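Local coordinates for flagellar hook-associated protein (Burkholderia pseudomallei, PDB 4UT1) that probably serves as a structural protein at the junction between the flagellar hook and filament, at residues A[373-378]-A[413-418]. Numbering follows the deposited sequence.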
loop_
_atom_site.group_PDB
_atom_site.type_symbol
_atom_site.label_atom_id
_atom_site.label_comp_id
_atom_site.label_asym_id
_atom_site.label_seq_id
_atom_site.Cartn_x
_atom_site.Cartn_y
_atom_site.Cartn_z
ATOM N N LEU A 373 -11.408 2.719 10.214
ATOM C CA LEU A 373 -12.835 2.382 10.117
ATOM C C LEU A 373 -13.529 2.720 11.434
ATOM O O LEU A 373 -13.203 2.158 12.493
ATOM C CB LEU A 373 -13.041 0.905 9.801
ATOM C CG LEU A 373 -14.511 0.565 9.517
ATOM C CD1 LEU A 373 -14.813 0.868 8.079
ATOM C CD2 LEU A 373 -14.775 -0.884 9.851
ATOM N N SER A 374 -14.493 3.632 11.370
ATOM C CA SER A 374 -15.154 4.098 12.582
ATOM C C SER A 374 -16.639 3.808 12.496
ATOM O O SER A 374 -17.197 3.721 11.408
ATOM C CB SER A 374 -14.910 5.593 12.802
ATOM O OG SER A 374 -15.339 6.346 11.680
ATOM N N TYR A 375 -17.268 3.663 13.652
ATOM C CA TYR A 375 -18.685 3.329 13.692
ATOM C C TYR A 375 -19.376 4.335 14.585
ATOM O O TYR A 375 -18.922 4.559 15.687
ATOM C CB TYR A 375 -18.880 1.901 14.209
ATOM C CG TYR A 375 -20.323 1.460 14.229
ATOM C CD1 TYR A 375 -20.990 1.168 13.053
ATOM C CD2 TYR A 375 -21.019 1.347 15.427
ATOM C CE1 TYR A 375 -22.320 0.769 13.062
ATOM C CE2 TYR A 375 -22.357 0.942 15.448
ATOM C CZ TYR A 375 -22.995 0.658 14.261
ATOM O OH TYR A 375 -24.315 0.259 14.265
ATOM N N ASP A 376 -20.464 4.945 14.117
ATOM C CA ASP A 376 -21.119 5.988 14.904
ATOM C C ASP A 376 -22.485 5.540 15.453
ATOM O O ASP A 376 -23.269 6.364 15.912
ATOM C CB ASP A 376 -21.260 7.273 14.065
ATOM C CG ASP A 376 -22.288 7.148 12.941
ATOM O OD1 ASP A 376 -22.878 6.066 12.751
ATOM O OD2 ASP A 376 -22.493 8.151 12.225
ATOM N N GLY A 377 -22.751 4.236 15.396
ATOM C CA GLY A 377 -23.953 3.659 15.969
ATOM C C GLY A 377 -25.002 3.390 14.916
ATOM O O GLY A 377 -26.030 2.764 15.194
ATOM N N ALA A 378 -24.741 3.874 13.704
ATOM C CA ALA A 378 -25.636 3.647 12.575
ATOM C C ALA A 378 -24.865 3.231 11.319
ATOM O O ALA A 378 -25.329 2.374 10.568
ATOM C CB ALA A 378 -26.469 4.889 12.297
ATOM N N SER A 413 -16.430 -9.086 13.840
ATOM C CA SER A 413 -16.974 -10.224 14.578
ATOM C C SER A 413 -18.339 -9.892 15.193
ATOM O O SER A 413 -19.111 -10.778 15.550
ATOM C CB SER A 413 -16.003 -10.661 15.667
ATOM O OG SER A 413 -15.855 -9.641 16.631
ATOM N N SER A 414 -18.611 -8.600 15.321
ATOM C CA SER A 414 -19.902 -8.099 15.773
ATOM C C SER A 414 -19.954 -6.608 15.482
ATOM O O SER A 414 -18.968 -6.025 15.021
ATOM C CB SER A 414 -20.123 -8.378 17.264
ATOM O OG SER A 414 -19.115 -7.780 18.068
ATOM N N THR A 415 -21.106 -5.999 15.731
ATOM C CA THR A 415 -21.260 -4.556 15.596
ATOM C C THR A 415 -20.560 -3.860 16.767
ATOM O O THR A 415 -20.785 -4.212 17.926
ATOM C CB THR A 415 -22.750 -4.159 15.548
ATOM O OG1 THR A 415 -23.411 -4.929 14.534
ATOM C CG2 THR A 415 -22.915 -2.675 15.241
ATOM N N PRO A 416 -19.689 -2.880 16.463
ATOM C CA PRO A 416 -18.943 -2.180 17.516
ATOM C C PRO A 416 -19.845 -1.220 18.277
ATOM O O PRO A 416 -21.014 -1.103 17.929
ATOM C CB PRO A 416 -17.857 -1.416 16.737
ATOM C CG PRO A 416 -17.856 -1.999 15.364
ATOM C CD PRO A 416 -19.271 -2.442 15.123
ATOM N N ASN A 417 -19.337 -0.561 19.314
ATOM C CA ASN A 417 -20.110 0.518 19.925
ATOM C C ASN A 417 -19.919 1.806 19.142
ATOM O O ASN A 417 -18.901 1.971 18.470
ATOM C CB ASN A 417 -19.695 0.733 21.386
ATOM C CG ASN A 417 -20.246 -0.332 22.303
ATOM O OD1 ASN A 417 -21.141 -1.088 21.917
ATOM N ND2 ASN A 417 -19.731 -0.387 23.531
ATOM N N ALA A 418 -20.887 2.711 19.216
ATOM C CA ALA A 418 -20.696 4.060 18.683
ATOM C C ALA A 418 -19.440 4.659 19.296
ATOM O O ALA A 418 -19.237 4.567 20.504
ATOM C CB ALA A 418 -21.891 4.944 18.981
#
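Y375, the last residue of strand 371-375, lays its ring against the loop 413-418 and carries the larger share of the contact, while A418 adds a second patch on the turn 376-377. One face of the ring meets P416, whose CD stands 4.1 Å from Y375 CG, toward the rim; the proline lies crosswise to the phenol, and a chi1 of -178° turns the ring away from the backbone N and onto the loop. T415 adds its methyl at the phenol end, CG2 lying 3.4 Å from Y375 OH and approaching obliquely. On the opposite face, G377 N folds back over the rim, an example of a strand-end aromatic held between its own turn and a proline-bearing loop. The A418 methyl rests on the peptide following D376, CB 3.6 Å from D376 C.

Backbone oxygens line the same seam. P416 O lies 3.5 Å from Y375 CE2, N417 O comes to the ring edge, and A418 CA offers a CA-H...O contact to Y375 O at 3.5 Å.

In the Asx turn, D376 OD1 accepts from A378 N at 3.0 Å and also from K379 N. Backbone bonds join Y375 to G419 and D420, just before strand 421-425, and L373 to F422 within it. Built on van der Waals packing and one CA-H...O contact, the interface probably relies for its geometry on this adjoining pairing and on the Asx turn.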